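Uncharacterized protein (Bacteroides eggerthii, PDB 4FTD) is of unknown function but combines a six-bladed beta-propeller with an immunoglobulin-like domain and may take part in carbohydrate metabolism. Local coordinates at residues Y137-S142 with V151-T156; T161-K166 with I175-L180; L411-Y416 with F432-Q437; Y203-S208 with D247-N252. All coordinates share one frame; numbering follows the deposited sequence.

Interaction 1. Residues Y137-S142 with V151-T156; sequences YTRCAS and VSRPTT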
loop_
_atom_site.group_PDB
_atom_site.type_symbol
_atom_site.label_atom_id
_atom_site.label_comp_id
_atom_site.label_asym_id
_atom_site.label_seq_id
_atom_site.Cartn_x
_atom_site.Cartn_y
_atom_site.Cartn_z
ATOM N N TYR A 137 4.368 -25.706 5.292
ATOM C CA TYR A 137 3.777 -25.780 6.651
ATOM C C TYR A 137 3.445 -24.410 7.236
ATOM O O TYR A 137 2.833 -24.326 8.269
ATOM C CB TYR A 137 4.656 -26.628 7.596
ATOM C CG TYR A 137 4.395 -28.086 7.347
ATOM C CD1 TYR A 137 4.894 -28.695 6.206
ATOM C CD2 TYR A 137 3.594 -28.836 8.192
ATOM C CE1 TYR A 137 4.645 -30.034 5.937
ATOM C CE2 TYR A 137 3.322 -30.179 7.931
ATOM C CZ TYR A 137 3.837 -30.765 6.786
ATOM O OH TYR A 137 3.627 -32.104 6.500
ATOM N N THR A 138 3.834 -23.340 6.560
ATOM C CA THR A 138 3.418 -21.981 6.940
ATOM C C THR A 138 2.852 -21.347 5.684
ATOM O O THR A 138 3.557 -21.201 4.697
ATOM C CB THR A 138 4.620 -21.104 7.405
ATOM O OG1 THR A 138 5.234 -21.670 8.553
ATOM C CG2 THR A 138 4.159 -19.667 7.710
ATOM N N ARG A 139 1.580 -20.986 5.727
ATOM C CA ARG A 139 0.850 -20.439 4.553
ATOM C C ARG A 139 0.287 -19.058 4.780
ATOM O O ARG A 139 -0.385 -18.481 3.921
ATOM C CB ARG A 139 -0.269 -21.396 4.175
ATOM C CG ARG A 139 0.266 -22.751 3.809
ATOM C CD ARG A 139 -0.806 -23.691 3.290
ATOM N NE ARG A 139 -0.169 -25.005 3.073
ATOM C CZ ARG A 139 -0.767 -26.036 2.481
ATOM N NH1 ARG A 139 -1.983 -25.923 2.018
ATOM N NH2 ARG A 139 -0.150 -27.192 2.362
ATOM N N CYS A 140 0.608 -18.470 5.924
ATOM C CA CYS A 140 0.076 -17.183 6.264
ATOM C C CYS A 140 0.943 -16.410 7.236
ATOM O O CYS A 140 1.428 -16.961 8.207
ATOM C CB CYS A 140 -1.266 -17.367 6.926
ATOM S SG CYS A 140 -2.292 -15.883 7.181
ATOM N N ALA A 141 1.047 -15.119 6.974
ATOM C CA ALA A 141 1.665 -14.139 7.843
ATOM C C ALA A 141 0.850 -12.851 7.749
ATOM O O ALA A 141 0.182 -12.596 6.751
ATOM C CB ALA A 141 3.168 -13.919 7.455
ATOM N N SER A 142 0.854 -12.061 8.817
ATOM C CA SER A 142 0.128 -10.821 8.888
ATOM C C SER A 142 0.994 -9.784 9.661
ATOM O O SER A 142 1.943 -10.150 10.321
ATOM C CB SER A 142 -1.229 -11.055 9.567
ATOM O OG SER A 142 -2.010 -9.863 9.668
ATOM N N VAL A 151 2.064 -17.884 10.901
ATOM C CA VAL A 151 1.142 -18.961 11.300
ATOM C C VAL A 151 1.834 -20.260 10.891
ATOM O O VAL A 151 1.465 -20.925 9.941
ATOM C CB VAL A 151 -0.275 -18.825 10.697
ATOM C CG1 VAL A 151 -1.190 -19.919 11.266
ATOM C CG2 VAL A 151 -0.809 -17.426 10.951
ATOM N N SER A 152 2.871 -20.597 11.641
ATOM C CA SER A 152 3.642 -21.780 11.346
ATOM C C SER A 152 3.080 -23.034 12.035
ATOM O O SER A 152 2.731 -23.008 13.188
ATOM C CB SER A 152 5.107 -21.592 11.772
ATOM O OG SER A 152 5.187 -21.183 13.115
ATOM N N ARG A 153 2.908 -24.089 11.250
ATOM C CA ARG A 153 2.591 -25.395 11.790
ATOM C C ARG A 153 3.972 -26.059 12.004
ATOM O O ARG A 153 4.871 -25.899 11.193
ATOM C CB ARG A 153 1.773 -26.217 10.806
ATOM C CG ARG A 153 0.306 -25.792 10.732
ATOM C CD ARG A 153 -0.444 -26.784 9.862
ATOM N NE ARG A 153 -0.107 -26.495 8.474
ATOM C CZ ARG A 153 0.111 -27.391 7.501
ATOM N NH1 ARG A 153 0.099 -28.699 7.719
ATOM N NH2 ARG A 153 0.406 -26.952 6.285
ATOM N N PRO A 154 4.126 -26.780 13.111
ATOM C CA PRO A 154 5.442 -27.282 13.466
ATOM C C PRO A 154 5.956 -28.385 12.530
ATOM O O PRO A 154 5.278 -29.354 12.306
ATOM C CB PRO A 154 5.264 -27.813 14.876
ATOM C CG PRO A 154 3.790 -27.963 15.087
ATOM C CD PRO A 154 3.121 -27.015 14.155
ATOM N N THR A 155 7.182 -28.263 12.064
ATOM C CA THR A 155 7.730 -29.252 11.151
ATOM C C THR A 155 9.240 -29.229 11.235
ATOM O O THR A 155 9.821 -28.270 11.769
ATOM C CB THR A 155 7.181 -29.035 9.692
ATOM O OG1 THR A 155 7.512 -30.177 8.958
ATOM C CG2 THR A 155 7.771 -27.836 8.979
ATOM N N THR A 156 9.880 -30.302 10.769
ATOM C CA THR A 156 11.329 -30.376 10.832
ATOM C C THR A 156 11.958 -29.202 10.068
ATOM O O THR A 156 11.360 -28.736 9.105
ATOM C CB THR A 156 11.853 -31.713 10.314
ATOM O OG1 THR A 156 13.241 -31.788 10.632
ATOM C CG2 THR A 156 11.621 -31.853 8.746
HETATM O O HOH W 1 -0.265 -24.120 6.982
HETATM O O HOH W 2 6.178 -24.119 9.498
HETATM O O HOH W 3 -0.152 -21.529 7.904
HETATM O O HOH W 4 1.445 -28.558 4.284
#

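Interaction 2. Residues T161-K166 with I175-L180; sequences TPHLLK and IKPIML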
loop_
_atom_site.group_PDB
_atom_site.type_symbol
_atom_site.label_atom_id
_atom_site.label_comp_id
_atom_site.label_asym_id
_atom_site.label_seq_id
_atom_site.Cartn_x
_atom_site.Cartn_y
_atom_site.Cartn_z
ATOM N N THR A 161 5.520 -23.406 16.449
ATOM C CA THR A 161 4.053 -23.153 16.471
ATOM C C THR A 161 3.861 -21.643 16.174
ATOM O O THR A 161 4.822 -20.885 16.037
ATOM C CB THR A 161 3.471 -23.638 17.802
ATOM O OG1 THR A 161 4.186 -23.006 18.845
ATOM C CG2 THR A 161 3.583 -25.206 17.979
ATOM N N PRO A 162 2.602 -21.190 15.990
ATOM C CA PRO A 162 2.379 -19.801 15.574
ATOM C C PRO A 162 2.975 -18.763 16.527
ATOM O O PRO A 162 2.934 -18.933 17.759
ATOM C CB PRO A 162 0.847 -19.705 15.506
ATOM C CG PRO A 162 0.425 -21.130 15.185
ATOM C CD PRO A 162 1.382 -21.986 15.986
ATOM N N HIS A 163 3.579 -17.733 15.949
ATOM C CA HIS A 163 4.327 -16.810 16.714
ATOM C C HIS A 163 4.345 -15.415 16.127
ATOM O O HIS A 163 3.992 -15.212 14.997
ATOM C CB HIS A 163 5.768 -17.318 16.886
ATOM C CG HIS A 163 6.487 -17.573 15.598
ATOM N ND1 HIS A 163 6.252 -18.710 14.842
ATOM C CD2 HIS A 163 7.473 -16.872 14.954
ATOM C CE1 HIS A 163 7.084 -18.699 13.796
ATOM N NE2 HIS A 163 7.809 -17.582 13.819
ATOM N N LEU A 164 4.709 -14.477 16.983
ATOM C CA LEU A 164 4.912 -13.079 16.633
ATOM C C LEU A 164 6.410 -12.760 16.598
ATOM O O LEU A 164 7.214 -13.394 17.276
ATOM C CB LEU A 164 4.200 -12.177 17.639
ATOM C CG LEU A 164 2.699 -12.365 17.824
ATOM C CD1 LEU A 164 2.207 -11.495 18.977
ATOM C CD2 LEU A 164 1.943 -12.057 16.563
ATOM N N LEU A 165 6.755 -11.785 15.779
ATOM C CA LEU A 165 8.084 -11.232 15.672
ATOM C C LEU A 165 7.876 -9.726 15.850
ATOM O O LEU A 165 7.079 -9.113 15.166
ATOM C CB LEU A 165 8.628 -11.555 14.298
ATOM C CG LEU A 165 8.807 -13.022 13.855
ATOM C CD1 LEU A 165 9.085 -13.108 12.364
ATOM C CD2 LEU A 165 9.967 -13.668 14.624
ATOM N N LYS A 166 8.556 -9.138 16.798
ATOM C CA LYS A 166 8.439 -7.709 17.029
ATOM C C LYS A 166 9.132 -6.993 15.846
ATOM O O LYS A 166 10.276 -7.304 15.475
ATOM C CB LYS A 166 9.103 -7.376 18.370
ATOM C CG LYS A 166 8.327 -6.412 19.247
ATOM C CD LYS A 166 9.133 -5.866 20.424
ATOM C CE LYS A 166 9.844 -6.913 21.275
ATOM N NZ LYS A 166 8.933 -7.933 21.865
ATOM N N ILE A 175 15.768 -12.017 14.738
ATOM C CA ILE A 175 14.621 -12.936 14.733
ATOM C C ILE A 175 14.495 -13.527 16.147
ATOM O O ILE A 175 15.336 -14.319 16.577
ATOM C CB ILE A 175 14.818 -14.012 13.648
ATOM C CG1 ILE A 175 14.665 -13.358 12.265
ATOM C CG2 ILE A 175 13.836 -15.167 13.823
ATOM C CD1 ILE A 175 14.872 -14.309 11.103
ATOM N N LYS A 176 13.480 -13.061 16.874
ATOM C CA LYS A 176 13.162 -13.469 18.243
ATOM C C LYS A 176 11.657 -13.807 18.367
ATOM O O LYS A 176 10.866 -12.957 18.753
ATOM C CB LYS A 176 13.551 -12.352 19.193
ATOM C CG LYS A 176 15.051 -11.985 19.101
ATOM C CD LYS A 176 15.449 -10.757 19.926
ATOM C CE LYS A 176 15.575 -11.060 21.406
ATOM N NZ LYS A 176 16.148 -9.900 22.148
ATOM N N PRO A 177 11.286 -15.066 18.056
ATOM C CA PRO A 177 9.903 -15.520 18.100
ATOM C C PRO A 177 9.252 -15.426 19.449
ATOM O O PRO A 177 9.814 -15.821 20.457
ATOM C CB PRO A 177 9.988 -16.985 17.639
ATOM C CG PRO A 177 11.213 -17.017 16.768
ATOM C CD PRO A 177 12.167 -16.100 17.455
ATOM N N ILE A 178 8.058 -14.863 19.472
ATOM C CA ILE A 178 7.263 -14.787 20.667
ATOM C C ILE A 178 6.176 -15.816 20.363
ATOM O O ILE A 178 5.271 -15.544 19.557
ATOM C CB ILE A 178 6.689 -13.370 20.849
ATOM C CG1 ILE A 178 7.810 -12.306 20.969
ATOM C CG2 ILE A 178 5.776 -13.320 22.064
ATOM C CD1 ILE A 178 7.367 -10.930 20.454
HETATM N N MSE A 179 6.257 -17.002 20.948
HETATM C CA MSE A 179 5.218 -18.028 20.705
HETATM C C MSE A 179 3.876 -17.748 21.428
HETATM O O MSE A 179 3.834 -17.436 22.605
HETATM C CB MSE A 179 5.707 -19.443 21.091
HETATM C CG MSE A 179 6.173 -20.291 19.818
HETATM SE SE MSE A 179 7.888 -19.536 19.349
HETATM C CE MSE A 179 8.265 -20.491 17.620
ATOM N N LEU A 180 2.784 -17.854 20.690
ATOM C CA LEU A 180 1.483 -17.804 21.268
ATOM C C LEU A 180 1.209 -19.017 22.116
ATOM O O LEU A 180 1.655 -20.122 21.800
ATOM C CB LEU A 180 0.464 -17.742 20.130
ATOM C CG LEU A 180 0.447 -16.447 19.297
ATOM C CD1 LEU A 180 -0.484 -16.632 18.085
ATOM C CD2 LEU A 180 0.010 -15.211 20.116
HETATM O O HOH W 5 2.567 -21.028 19.386
HETATM O O HOH W 6 10.801 -10.364 18.012
#

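Interaction 3. Residues L411-Y416 with F432-Q437; sequences LAQTDY and FASRTQ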
loop_
_atom_site.group_PDB
_atom_site.type_symbol
_atom_site.label_atom_id
_atom_site.label_comp_id
_atom_site.label_asym_id
_atom_site.label_seq_id
_atom_site.Cartn_x
_atom_site.Cartn_y
_atom_site.Cartn_z
ATOM N N LEU A 411 -0.561 -19.334 -1.153
ATOM C CA LEU A 411 -1.320 -18.395 -0.347
ATOM C C LEU A 411 -0.394 -17.170 -0.080
ATOM O O LEU A 411 0.847 -17.329 0.191
ATOM C CB LEU A 411 -1.855 -19.017 0.963
ATOM C CG LEU A 411 -3.069 -19.982 0.839
ATOM C CD1 LEU A 411 -4.286 -19.298 0.206
ATOM C CD2 LEU A 411 -2.684 -21.261 0.112
ATOM N N ALA A 412 -0.987 -15.991 -0.264
ATOM C CA ALA A 412 -0.307 -14.696 -0.126
ATOM C C ALA A 412 -1.178 -13.740 0.655
ATOM O O ALA A 412 -2.408 -13.811 0.570
ATOM C CB ALA A 412 0.035 -14.082 -1.485
ATOM N N GLN A 413 -0.537 -12.893 1.459
ATOM C CA GLN A 413 -1.200 -11.922 2.300
ATOM C C GLN A 413 -0.544 -10.544 2.046
ATOM O O GLN A 413 0.608 -10.423 1.599
ATOM C CB GLN A 413 -1.063 -12.246 3.810
ATOM C CG GLN A 413 -1.702 -13.561 4.241
ATOM C CD GLN A 413 -0.930 -14.780 3.817
ATOM O OE1 GLN A 413 0.309 -14.802 3.898
ATOM N NE2 GLN A 413 -1.641 -15.821 3.391
ATOM N N THR A 414 -1.338 -9.523 2.302
ATOM C CA THR A 414 -0.894 -8.132 2.327
ATOM C C THR A 414 -1.395 -7.495 3.613
ATOM O O THR A 414 -2.358 -7.946 4.242
ATOM C CB THR A 414 -1.398 -7.309 1.129
ATOM O OG1 THR A 414 -2.829 -7.302 1.123
ATOM C CG2 THR A 414 -0.835 -7.845 -0.175
ATOM N N ASP A 415 -0.738 -6.417 3.994
ATOM C CA ASP A 415 -1.154 -5.613 5.151
ATOM C C ASP A 415 -0.449 -4.269 5.046
ATOM O O ASP A 415 0.503 -4.132 4.299
ATOM C CB ASP A 415 -0.773 -6.279 6.488
ATOM C CG ASP A 415 -1.851 -7.221 7.041
ATOM O OD1 ASP A 415 -3.065 -6.830 7.114
ATOM O OD2 ASP A 415 -1.454 -8.352 7.450
ATOM N N TYR A 416 -0.914 -3.288 5.801
ATOM C CA TYR A 416 -0.227 -2.003 5.815
ATOM C C TYR A 416 -0.445 -1.315 7.119
ATOM O O TYR A 416 -1.375 -1.657 7.843
ATOM C CB TYR A 416 -0.726 -1.121 4.656
ATOM C CG TYR A 416 -2.159 -0.683 4.794
ATOM C CD1 TYR A 416 -3.208 -1.474 4.307
ATOM C CD2 TYR A 416 -2.480 0.542 5.395
ATOM C CE1 TYR A 416 -4.527 -1.061 4.445
ATOM C CE2 TYR A 416 -3.795 0.954 5.533
ATOM C CZ TYR A 416 -4.798 0.148 5.048
ATOM O OH TYR A 416 -6.057 0.556 5.183
ATOM N N PHE A 432 3.300 -4.349 3.600
ATOM C CA PHE A 432 3.733 -5.715 3.875
ATOM C C PHE A 432 3.076 -6.643 2.893
ATOM O O PHE A 432 1.881 -6.488 2.584
ATOM C CB PHE A 432 3.302 -6.081 5.272
ATOM C CG PHE A 432 3.439 -7.556 5.645
ATOM C CD1 PHE A 432 2.371 -8.441 5.460
ATOM C CD2 PHE A 432 4.594 -8.012 6.339
ATOM C CE1 PHE A 432 2.466 -9.770 5.867
ATOM C CE2 PHE A 432 4.679 -9.320 6.776
ATOM C CZ PHE A 432 3.613 -10.202 6.525
ATOM N N ALA A 433 3.840 -7.622 2.450
ATOM C CA ALA A 433 3.355 -8.777 1.685
ATOM C C ALA A 433 4.109 -10.025 2.170
ATOM O O ALA A 433 5.291 -9.958 2.576
ATOM C CB ALA A 433 3.548 -8.605 0.180
ATOM N N SER A 434 3.410 -11.148 2.149
ATOM C CA SER A 434 3.957 -12.460 2.463
ATOM C C SER A 434 3.415 -13.447 1.457
ATOM O O SER A 434 2.235 -13.408 1.148
ATOM C CB SER A 434 3.483 -12.937 3.842
ATOM O OG SER A 434 4.181 -14.150 4.188
ATOM N N ARG A 435 4.239 -14.389 1.042
ATOM C CA ARG A 435 3.841 -15.402 0.104
ATOM C C ARG A 435 4.476 -16.736 0.451
ATOM O O ARG A 435 5.697 -16.834 0.720
ATOM C CB ARG A 435 4.150 -14.943 -1.294
ATOM C CG ARG A 435 3.625 -15.873 -2.373
ATOM C CD ARG A 435 4.702 -16.811 -2.873
ATOM N NE ARG A 435 4.258 -17.645 -3.967
ATOM C CZ ARG A 435 5.001 -18.576 -4.554
ATOM N NH1 ARG A 435 6.230 -18.818 -4.126
ATOM N NH2 ARG A 435 4.510 -19.269 -5.581
ATOM N N THR A 436 3.646 -17.775 0.449
ATOM C CA THR A 436 4.067 -19.143 0.817
ATOM C C THR A 436 5.241 -19.663 -0.008
ATOM O O THR A 436 5.182 -19.633 -1.234
ATOM C CB THR A 436 2.900 -20.126 0.725
ATOM O OG1 THR A 436 1.839 -19.627 1.546
ATOM C CG2 THR A 436 3.313 -21.546 1.155
ATOM N N GLN A 437 6.286 -20.088 0.686
ATOM C CA GLN A 437 7.546 -20.595 0.085
ATOM C C GLN A 437 8.412 -19.498 -0.583
ATOM O O GLN A 437 9.366 -19.815 -1.310
ATOM C CB GLN A 437 7.326 -21.827 -0.842
ATOM C CG GLN A 437 6.800 -23.037 -0.082
ATOM C CD GLN A 437 6.449 -24.232 -0.971
ATOM O OE1 GLN A 437 5.320 -24.741 -0.962
ATOM N NE2 GLN A 437 7.390 -24.648 -1.761
HETATM O O HOH W 7 2.440 -16.317 3.186
#

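Interaction 4. Residues Y203-S208 with D247-N252; sequences YLSSLS and DNASYN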
loop_
_atom_site.group_PDB
_atom_site.type_symbol
_atom_site.label_atom_id
_atom_site.label_comp_id
_atom_site.label_asym_id
_atom_site.label_seq_id
_atom_site.Cartn_x
_atom_site.Cartn_y
_atom_site.Cartn_z
ATOM N N TYR A 203 -6.022 -13.507 15.537
ATOM C CA TYR A 203 -7.021 -14.464 15.134
ATOM C C TYR A 203 -6.348 -15.577 14.363
ATOM O O TYR A 203 -5.545 -15.284 13.490
ATOM C CB TYR A 203 -8.001 -13.825 14.176
ATOM C CG TYR A 203 -8.884 -12.759 14.794
ATOM C CD1 TYR A 203 -8.410 -11.442 14.970
ATOM C CD2 TYR A 203 -10.147 -13.060 15.224
ATOM C CE1 TYR A 203 -9.223 -10.467 15.574
ATOM C CE2 TYR A 203 -10.954 -12.096 15.779
ATOM C CZ TYR A 203 -10.488 -10.803 15.943
ATOM O OH TYR A 203 -11.258 -9.853 16.570
ATOM N N LEU A 204 -6.705 -16.827 14.645
ATOM C CA LEU A 204 -6.306 -17.951 13.817
ATOM C C LEU A 204 -7.530 -18.796 13.480
ATOM O O LEU A 204 -8.447 -18.890 14.259
ATOM C CB LEU A 204 -5.268 -18.833 14.511
ATOM C CG LEU A 204 -3.874 -18.320 14.916
ATOM C CD1 LEU A 204 -3.063 -19.463 15.467
ATOM C CD2 LEU A 204 -3.152 -17.673 13.755
ATOM N N SER A 205 -7.480 -19.498 12.339
ATOM C CA SER A 205 -8.520 -20.412 11.965
ATOM C C SER A 205 -7.924 -21.762 11.553
ATOM O O SER A 205 -6.842 -21.797 10.947
ATOM C CB SER A 205 -9.371 -19.830 10.853
ATOM O OG SER A 205 -8.589 -19.305 9.756
ATOM N N SER A 206 -8.660 -22.837 11.832
ATOM C CA SER A 206 -8.255 -24.173 11.443
ATOM C C SER A 206 -8.516 -24.388 9.940
ATOM O O SER A 206 -9.093 -23.500 9.267
ATOM C CB SER A 206 -9.005 -25.226 12.287
ATOM O OG SER A 206 -10.362 -25.370 11.945
ATOM N N LEU A 207 -8.078 -25.531 9.449
ATOM C CA LEU A 207 -8.396 -26.046 8.129
ATOM C C LEU A 207 -9.369 -27.212 8.376
ATOM O O LEU A 207 -9.013 -28.182 9.055
ATOM C CB LEU A 207 -7.177 -26.518 7.312
ATOM C CG LEU A 207 -7.651 -27.113 5.952
ATOM C CD1 LEU A 207 -7.665 -25.984 5.000
ATOM C CD2 LEU A 207 -6.722 -28.188 5.446
ATOM N N SER A 208 -10.607 -27.061 7.870
ATOM C CA SER A 208 -11.628 -28.078 7.949
ATOM C C SER A 208 -11.606 -28.873 6.644
ATOM O O SER A 208 -12.009 -28.347 5.603
ATOM C CB SER A 208 -13.038 -27.430 8.110
ATOM O OG SER A 208 -14.089 -28.396 8.012
ATOM N N ASP A 247 -8.549 -22.898 3.629
ATOM C CA ASP A 247 -7.347 -22.711 2.835
ATOM C C ASP A 247 -6.951 -21.239 2.694
ATOM O O ASP A 247 -5.803 -20.957 2.546
ATOM C CB ASP A 247 -7.547 -23.252 1.412
ATOM C CG ASP A 247 -7.443 -24.769 1.369
ATOM O OD1 ASP A 247 -6.332 -25.268 1.684
ATOM O OD2 ASP A 247 -8.421 -25.439 0.998
ATOM N N ASN A 248 -7.961 -20.369 2.674
ATOM C CA ASN A 248 -7.841 -18.923 2.521
ATOM C C ASN A 248 -8.741 -18.298 3.582
ATOM O O ASN A 248 -9.583 -18.973 4.137
ATOM C CB ASN A 248 -8.213 -18.434 1.106
ATOM C CG ASN A 248 -9.628 -18.782 0.703
ATOM O OD1 ASN A 248 -10.592 -18.189 1.231
ATOM N ND2 ASN A 248 -9.780 -19.733 -0.252
ATOM N N ALA A 249 -8.466 -17.054 3.929
ATOM C CA ALA A 249 -9.308 -16.296 4.822
ATOM C C ALA A 249 -9.133 -14.821 4.556
ATOM O O ALA A 249 -8.018 -14.357 4.296
ATOM C CB ALA A 249 -9.005 -16.611 6.256
ATOM N N SER A 250 -10.245 -14.099 4.551
ATOM C CA SER A 250 -10.184 -12.607 4.501
ATOM C C SER A 250 -10.904 -12.038 5.720
ATOM O O SER A 250 -12.123 -12.049 5.805
ATOM C CB SER A 250 -10.740 -12.081 3.206
ATOM O OG SER A 250 -10.271 -12.796 2.091
ATOM N N TYR A 251 -10.109 -11.697 6.733
ATOM C CA TYR A 251 -10.613 -11.127 7.958
ATOM C C TYR A 251 -10.831 -9.627 7.743
ATOM O O TYR A 251 -9.880 -8.905 7.478
ATOM C CB TYR A 251 -9.608 -11.365 9.074
ATOM C CG TYR A 251 -9.407 -12.803 9.493
ATOM C CD1 TYR A 251 -8.520 -13.690 8.787
ATOM C CD2 TYR A 251 -10.020 -13.278 10.672
ATOM C CE1 TYR A 251 -8.357 -15.018 9.249
ATOM C CE2 TYR A 251 -9.845 -14.588 11.120
ATOM C CZ TYR A 251 -9.015 -15.447 10.456
ATOM O OH TYR A 251 -8.883 -16.742 10.984
ATOM N N ASN A 252 -12.084 -9.192 7.838
ATOM C CA ASN A 252 -12.486 -7.789 7.702
ATOM C C ASN A 252 -13.129 -7.350 9.036
ATOM O O ASN A 252 -14.285 -7.549 9.246
ATOM C CB ASN A 252 -13.506 -7.659 6.567
ATOM C CG ASN A 252 -12.900 -7.953 5.218
ATOM O OD1 ASN A 252 -12.265 -7.078 4.626
ATOM N ND2 ASN A 252 -13.022 -9.186 4.767
#

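Interaction 1. Residues Y137-S142 with V151-T156
The ring of Y137 is held between R153 on one face and T155 on the other. The guanidinium of R153 lies flat over the ring, with centres 4.5 Å apart and planes turned by 25°. It sits off-centre: R153 NH1 is 3.5 Å from Y137 CD2. The R153 chain bends at chi3 (-76°), and this lays the group across the tyrosine. On the opposite face T155 makes a CH-pi contact, its CB 4.1 Å from the ring centroid of Y137. T155 CG2 also rests on Y137 CB.

The extended chain of R139 carries its guanidinium to the edge of the R153 group, the two planes being nearly perpendicular. R139 NE and R153 NH2 are 3.8 Å apart. Water 4 accepts a bond from R153 NH2 and a weak one from R139 NH2, which probably eases the meeting of like charges. R139 NE is itself tied to the backbone O of N136, and R153 forms a cation-pi pair with Y190.

These groups stand at the open end of a beta hairpin, strands 138-143 and 147-152, the first two strands of a four-stranded propeller blade. R153 N donates to Y137 O (3.0 Å), and V151 N to C140 O (2.9 Å). Between these two bonds water 3 accepts from R139 N and probably donates to V151 O. T138 OG1 is bonded to D132 O and to water 2, which donates to R153 O.

Interaction 2. Residues T161-K166 with I175-L180
This contact joins the two outer strands of a propeller blade, 163-166 and 178-179, which are linked by the short helix 167-171. L164 and I178 form an antiparallel hydrogen-bonded pair. L164 N donates to I178 O, and I178 N returns a bond to L164 O, each 2.8 Å long. L180 N extends the pairing to P162 O at 3.1 Å.

H163 and selenomethionine M179 lie side by side on one face of the sheet, pointing the same way. Methyl CE of M179 stands over the imidazole face, 4.2 Å from the H163 centroid. P177 CB packs against H163 CD2 at 3.7 Å. With chi1 at 57° CG lies between the backbone N and the carbonyl carbon, and H163 ND1 donates back to T161 O of the preceding loop, in the ring plane (2.9 Å). NE2 is bonded to the hydroxyl of Y130. On the other face L164 packs on I178 through their CB atoms.

Water 5 ties the ends together, accepting from T161 OG1 and donating to P162 O and L180 O. Water 6 links K166 N to K176 O.

Bonds at both ring nitrogens should hold the rotation of H163, and ND1, as donor, probably carries a proton.

Interaction 3. Residues L411-Y416 with F432-Q437
Q413 pairs with S434 and D415 with F432, each as an antiparallel hydrogen-bonded pair. These backbone bonds carry most of the contact. The straightest alignment is at the end: T436 N donates to L411 O at 2.8 Å, with a C=O...N angle of 173°. The hydroxyl OG1 of T436 grips the same L411 O at 2.8 Å, from the side. Its chi1 of -55° sets OG1 beside the backbone N, and both donors of T436 reach one acceptor. CA-H...O contacts fill the alternate positions, such as A412 CA to S434 O at 3.1 Å.

Polar side chains add a water bridge. Water 7 donates to Q413 OE1 (2.7 Å) and is bonded to S434 OG. The Q413 amide also reaches R139 O and A141 N, while D415 forms a salt bridge with K343 and bonds to S142 OG. A glycerol, probably from the crystallisation liquor, bonds to D415 OD1.

The F432 ring packs against D415: F432 CD1 is 4.0 Å from D415 CB, and D415 N lies in plane at the ring edge.

Strand 439-446 continues the hairpin, and strand 120-125, from early in the chain, pairs with that strand at the blade's outer edge: the Velcro closure known from beta-propellers.

Interaction 4. Residues Y203-S208 with D247-N252
The hydroxyls of S205 and Y251 share a hydrogen bond, OG to OH 2.9 Å, and either could be the donor. S205 OG comes to the edge of the Y251 ring, near its plane. With chi1 at 49° this oxygen reaches the Y251 hydroxyl. S205 CB is also close, 3.1 Å from Y251 OH. The bond gives the buried tyrosine hydroxyl a polar partner.

Y203 flanks the same tyrosine. Its CB lies 3.6 Å from Y251 CE2, so the beta-carbon does the touching. The two rings are set obliquely, with centroids 5.9 Å apart and planes at 46°. The far end of Y203 turns away, and its hydroxyl bonds to H279 O.

The two segments belong to neighbouring blades of the propeller. Strand 203-207 is part of the second strand of one blade, and 250-252 starts the innermost strand of the next. Their axes pass 10.0 Å apart, so side chains bridge the gap and no backbone bonds cross it. M194, from the first strand of the earlier blade, and F263, from the later blade, each touch both S205 and A249.

At the other end L207 meets D247. L207 CG is anti to the backbone N (chi1 177°), and the methyl CD1 reaches D247 N at 3.5 Å. L207 CD1 is also 3.6 Å from D247 OD1. That carboxylate is held by polar partners of its own: R244 forms a salt bridge with OD1, and N266 bonds to OD2.

Overall arrangement
All four contacts lie in the propeller, and along the chain they come in the order 1, 2, 4, 3. Interactions 1 and 2 share one four-stranded blade: the first joins its two inner strands and the second its two outer ones, with centres 11 Å apart. Interaction 3 is in the last blade, its centre about 12 Å from that of interaction 1. Its polar side chains reach strand 138-143 across the seam between first and last blades. Interaction 4 joins the second and third blades, strands 201-207 and 250-253. L204 packs on V151 of interaction 1 and P162 of interaction 2, while L411 of interaction 3 touches D247. The four contacts and the touches between them run through four successive blades, the last one and the first three.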